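Putative pyridoxal phosphate-dependent transferase (Clostridium difficile, PDB 4DQ6) binds pyridoxal-5'-phosphate and belongs to the class I and II aminotransferase family of cofactor-dependent enzymes. Local coordinates at residues L170-N175 and S202-S207. Sequence-based numbering, arbitrary orientation.
With PLP (pyridoxal-5'-phosphate), chain C.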
ATOM      1  N   LEU A 170     -22.247   6.141   0.054  1.00 15.36           N
ATOM      2  CA  LEU A 170     -23.161   5.628  -0.924  1.00 15.07           C
ATOM      3  C   LEU A 170     -22.364   4.534  -1.672  1.00 14.60           C
ATOM      4  O   LEU A 170     -21.133   4.687  -1.992  1.00 15.90           O
ATOM      5  CB  LEU A 170     -23.580   6.708  -1.929  1.00 14.78           C
ATOM      6  CG  LEU A 170     -24.148   6.304  -3.298  1.00 14.95           C
ATOM      7  CD1 LEU A 170     -25.543   5.732  -3.058  1.00 15.84           C
ATOM      8  CD2 LEU A 170     -24.203   7.471  -4.257  1.00 15.85           C
ATOM      9  N   CYS A 171     -23.008   3.382  -1.941  1.00 14.53           N
ATOM     10  CA  CYS A 171     -22.448   2.367  -2.813  1.00 13.82           C
ATOM     11  C   CYS A 171     -23.173   2.371  -4.152  1.00 13.16           C
ATOM     12  O   CYS A 171     -24.367   2.148  -4.176  1.00 13.44           O
ATOM     13  CB  CYS A 171     -22.590   1.007  -2.115  1.00 12.91           C
ATOM     14  SG  CYS A 171     -21.484  -0.289  -2.695  1.00 13.70           S
ATOM     15  N   ASN A 172     -22.443   2.615  -5.262  1.00 13.99           N
ATOM     16  CA  ASN A 172     -23.045   2.808  -6.598  1.00 15.00           C
ATOM     17  C   ASN A 172     -22.150   2.324  -7.684  1.00 14.54           C
ATOM     18  O   ASN A 172     -21.242   3.020  -8.015  1.00 14.06           O
ATOM     19  CB  ASN A 172     -23.330   4.344  -6.698  1.00 17.78           C
ATOM     20  CG  ASN A 172     -23.850   4.835  -8.034  1.00 20.20           C
ATOM     21  OD1 ASN A 172     -24.701   4.222  -8.586  1.00 20.67           O
ATOM     22  ND2 ASN A 172     -23.387   6.056  -8.488  1.00 21.90           N
ATOM     23  N   PRO A 173     -22.445   1.146  -8.256  1.00 13.09           N
ATOM     24  CA  PRO A 173     -23.527   0.215  -7.936  1.00 13.27           C
ATOM     25  C   PRO A 173     -23.470  -0.358  -6.515  1.00 12.90           C
ATOM     26  O   PRO A 173     -22.381  -0.433  -5.912  1.00 13.30           O
ATOM     27  CB  PRO A 173     -23.329  -0.929  -8.938  1.00 13.49           C
ATOM     28  CG  PRO A 173     -22.498  -0.361 -10.027  1.00 13.63           C
ATOM     29  CD  PRO A 173     -21.656   0.699  -9.428  1.00 12.85           C
ATOM     30  N   HIS A 174     -24.609  -0.806  -5.992  1.00 13.17           N
ATOM     31  CA  HIS A 174     -24.733  -1.214  -4.626  1.00 12.49           C
ATOM     32  C   HIS A 174     -24.497  -2.731  -4.515  1.00 12.98           C
ATOM     33  O   HIS A 174     -25.361  -3.541  -4.920  1.00 14.61           O
ATOM     34  CB  HIS A 174     -26.080  -0.799  -4.099  1.00 12.86           C
ATOM     35  CG  HIS A 174     -26.191  -0.967  -2.640  1.00 12.24           C
ATOM     36  ND1 HIS A 174     -26.296   0.112  -1.781  1.00 12.66           N
ATOM     37  CD2 HIS A 174     -26.201  -2.103  -1.874  1.00 12.13           C
ATOM     38  CE1 HIS A 174     -26.356  -0.385  -0.518  1.00 12.44           C
ATOM     39  NE2 HIS A 174     -26.393  -1.724  -0.559  1.00 12.68           N
ATOM     40  N   ASN A 175     -23.396  -3.079  -3.855  1.00 11.81           N
ATOM     41  CA  ASN A 175     -23.063  -4.459  -3.465  1.00 12.61           C
ATOM     42  C   ASN A 175     -23.623  -4.703  -2.066  1.00 12.77           C
ATOM     43  O   ASN A 175     -23.287  -3.949  -1.147  1.00 13.38           O
ATOM     44  CB  ASN A 175     -21.531  -4.582  -3.500  1.00 12.39           C
ATOM     45  CG  ASN A 175     -20.990  -5.756  -2.750  1.00 12.42           C
ATOM     46  OD1 ASN A 175     -21.661  -6.711  -2.438  1.00 13.67           O
ATOM     47  ND2 ASN A 175     -19.649  -5.710  -2.511  1.00 15.99           N
ATOM     48  N   SER A 202     -18.941   8.573  -2.440  1.00 15.83           N
ATOM     49  CA  SER A 202     -19.572   7.580  -3.293  1.00 15.69           C
ATOM     50  C   SER A 202     -18.552   6.535  -3.701  1.00 14.78           C
ATOM     51  O   SER A 202     -17.608   6.864  -4.449  1.00 15.77           O
ATOM     52  CB  SER A 202     -20.157   8.265  -4.507  1.00 15.83           C
ATOM     53  OG  SER A 202     -20.930   7.358  -5.299  1.00 16.72           O
ATOM     54  N   ASP A 203     -18.739   5.279  -3.258  1.00 14.74           N
ATOM     55  CA  ASP A 203     -17.908   4.173  -3.656  1.00 13.35           C
ATOM     56  C   ASP A 203     -18.483   3.593  -4.943  1.00 12.03           C
ATOM     57  O   ASP A 203     -19.467   2.855  -4.933  1.00 11.71           O
ATOM     58  CB  ASP A 203     -17.891   3.136  -2.532  1.00 14.31           C
ATOM     59  CG  ASP A 203     -17.088   1.915  -2.823  1.00 15.05           C
ATOM     60  OD1 ASP A 203     -16.636   1.740  -3.956  1.00 17.04           O
ATOM     61  OD2 ASP A 203     -16.877   1.131  -1.879  1.00 16.26           O
ATOM     62  N   GLU A 204     -17.738   3.835  -6.026  1.00 12.40           N
ATOM     63  CA  GLU A 204     -18.228   3.514  -7.325  1.00 13.03           C
ATOM     64  C   GLU A 204     -17.278   2.488  -7.912  1.00 11.95           C
ATOM     65  O   GLU A 204     -17.058   2.413  -9.179  1.00 12.23           O
ATOM     66  CB  GLU A 204     -18.457   4.788  -8.171  1.00 14.19           C
ATOM     67  CG  GLU A 204     -19.441   5.748  -7.544  1.00 15.23           C
ATOM     68  CD  GLU A 204     -19.867   6.909  -8.407  1.00 15.41           C
ATOM     69  OE1 GLU A 204     -19.475   7.003  -9.588  1.00 16.99           O
ATOM     70  OE2 GLU A 204     -20.706   7.714  -7.885  1.00 16.71           O
ATOM     71  N   ILE A 205     -16.756   1.647  -7.021  1.00 12.08           N
ATOM     72  CA  ILE A 205     -15.747   0.709  -7.504  1.00 12.17           C
ATOM     73  C   ILE A 205     -16.358  -0.243  -8.561  1.00 13.14           C
ATOM     74  O   ILE A 205     -15.636  -0.707  -9.475  1.00 12.41           O
ATOM     75  CB  ILE A 205     -15.055  -0.065  -6.399  1.00 12.79           C
ATOM     76  CG1 ILE A 205     -13.758  -0.758  -6.939  1.00 13.40           C
ATOM     77  CG2 ILE A 205     -15.984  -1.086  -5.813  1.00 13.07           C
ATOM     78  CD1 ILE A 205     -12.909  -1.405  -5.848  1.00 14.09           C
ATOM     79  N   HIS A 206     -17.635  -0.576  -8.505  1.00 11.48           N
ATOM     80  CA  HIS A 206     -18.226  -1.508  -9.515  1.00 12.04           C
ATOM     81  C   HIS A 206     -18.752  -0.802 -10.753  1.00 11.88           C
ATOM     82  O   HIS A 206     -19.531  -1.377 -11.528  1.00 12.77           O
ATOM     83  CB  HIS A 206     -19.359  -2.341  -8.916  1.00 12.51           C
ATOM     84  CG  HIS A 206     -18.975  -3.191  -7.742  1.00 12.95           C
ATOM     85  ND1 HIS A 206     -18.528  -4.503  -7.900  1.00 13.85           N
ATOM     86  CD2 HIS A 206     -18.905  -2.903  -6.387  1.00 13.19           C
ATOM     87  CE1 HIS A 206     -18.242  -5.000  -6.687  1.00 14.10           C
ATOM     88  NE2 HIS A 206     -18.447  -4.017  -5.749  1.00 14.63           N
ATOM     89  N   SER A 207     -18.292   0.413 -11.012  1.00 11.46           N
ATOM     90  CA  SER A 207     -18.899   1.340 -11.979  1.00 12.38           C
ATOM     91  C   SER A 207     -18.801   0.849 -13.426  1.00 12.56           C
ATOM     92  O   SER A 207     -19.602   1.216 -14.275  1.00 13.47           O
ATOM     93  CB  SER A 207     -18.220   2.712 -11.904  1.00 12.38           C
ATOM     94  OG  SER A 207     -16.813   2.594 -12.102  1.00 13.53           O
TER
HETATM   95  N1  PLP C 401     -15.937  -1.170  -2.274  1.00 18.65           N
HETATM   96  C2  PLP C 401     -16.878  -2.103  -2.633  1.00 17.65           C
HETATM   97  C2A PLP C 401     -18.348  -1.822  -2.717  1.00 17.10           C
HETATM   98  C3  PLP C 401     -16.488  -3.452  -2.978  1.00 20.79           C
HETATM   99  O3  PLP C 401     -17.395  -4.362  -3.303  1.00 22.34           O
HETATM  100  C4  PLP C 401     -15.077  -3.803  -2.938  1.00 20.20           C
HETATM  101  C4A PLP C 401     -14.612  -5.206  -3.231  1.00 26.28           C
HETATM  102  C5  PLP C 401     -14.142  -2.756  -2.557  1.00 21.50           C
HETATM  103  C6  PLP C 401     -14.618  -1.466  -2.225  1.00 19.17           C
HETATM  104  C5A PLP C 401     -12.684  -3.095  -2.546  1.00 23.90           C
HETATM  105  O4P PLP C 401     -12.116  -2.185  -1.664  1.00 31.94           O
HETATM  106  P   PLP C 401     -10.497  -2.130  -1.663  1.00 33.76           P
HETATM  107  O1P PLP C 401     -10.153  -1.347  -2.882  1.00 22.43           O
HETATM  108  O2P PLP C 401     -10.257  -1.429  -0.267  1.00 26.52           O
HETATM  109  O3P PLP C 401     -10.089  -3.629  -1.810  1.00 30.25           O
HETATM  110  O   HOH W   1     -19.658   0.320  -6.416  1.00 13.04           O
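N175 and H206 meet at O3 of pyridoxal-5'-phosphate, with N175 ND2 and H206 NE2 3.8 Å apart and the amide plane nearly upright on the imidazole, at 82°. N175 ND2 donates to PLP O3 over 2.7 Å, and the phenolic oxygen lies near the plane of the H206 ring, hydrogen-bonded to NE2. One bond from each segment thus grips O3; R369 takes N175 OD1. With CG anti to the backbone N (chi1 179°), D203 sends OD2 to within 2.5 Å of PLP N1; a carboxylate here, as is usual in fold-type I enzymes, would favour a protonated pyridine. Its other oxygen, OD1, closes an Asx turn by accepting from I205 N, while I205 CG2 touches the cofactor ring at C2 and N1. C171 SG reaches the methyl C2A and accepts a bond from N175 N.

Behind this shell P173, preceded by a cis peptide bond, lays CG and CD against the backbone carbonyl of H206. A water links the segments, donating to P173 O and D203 O and accepting from H206 N. D203 N to L170 O (2.8 Å) and the almost straight N172 N to D203 O join the strand ends.

Past them N172 lies alongside E204, amide and carboxylate 83° apart; its ND2 bonds weakly to E204 OE2 and more strongly to I217 O. OE2 also accepts from M219 N and, at its anti lone pair, from S202 OG (2.6 Å), while H216 holds OE1. L170 CD2 packs on that hydroxyl, on the face away from C171 and D203.

Parallel strands 165-171 and 199-203, linked through helix 183-195 as a beta-alpha-beta unit, carry at their C-terminal ends the cofactor pocket characteristic of fold-type I PLP-dependent enzymes.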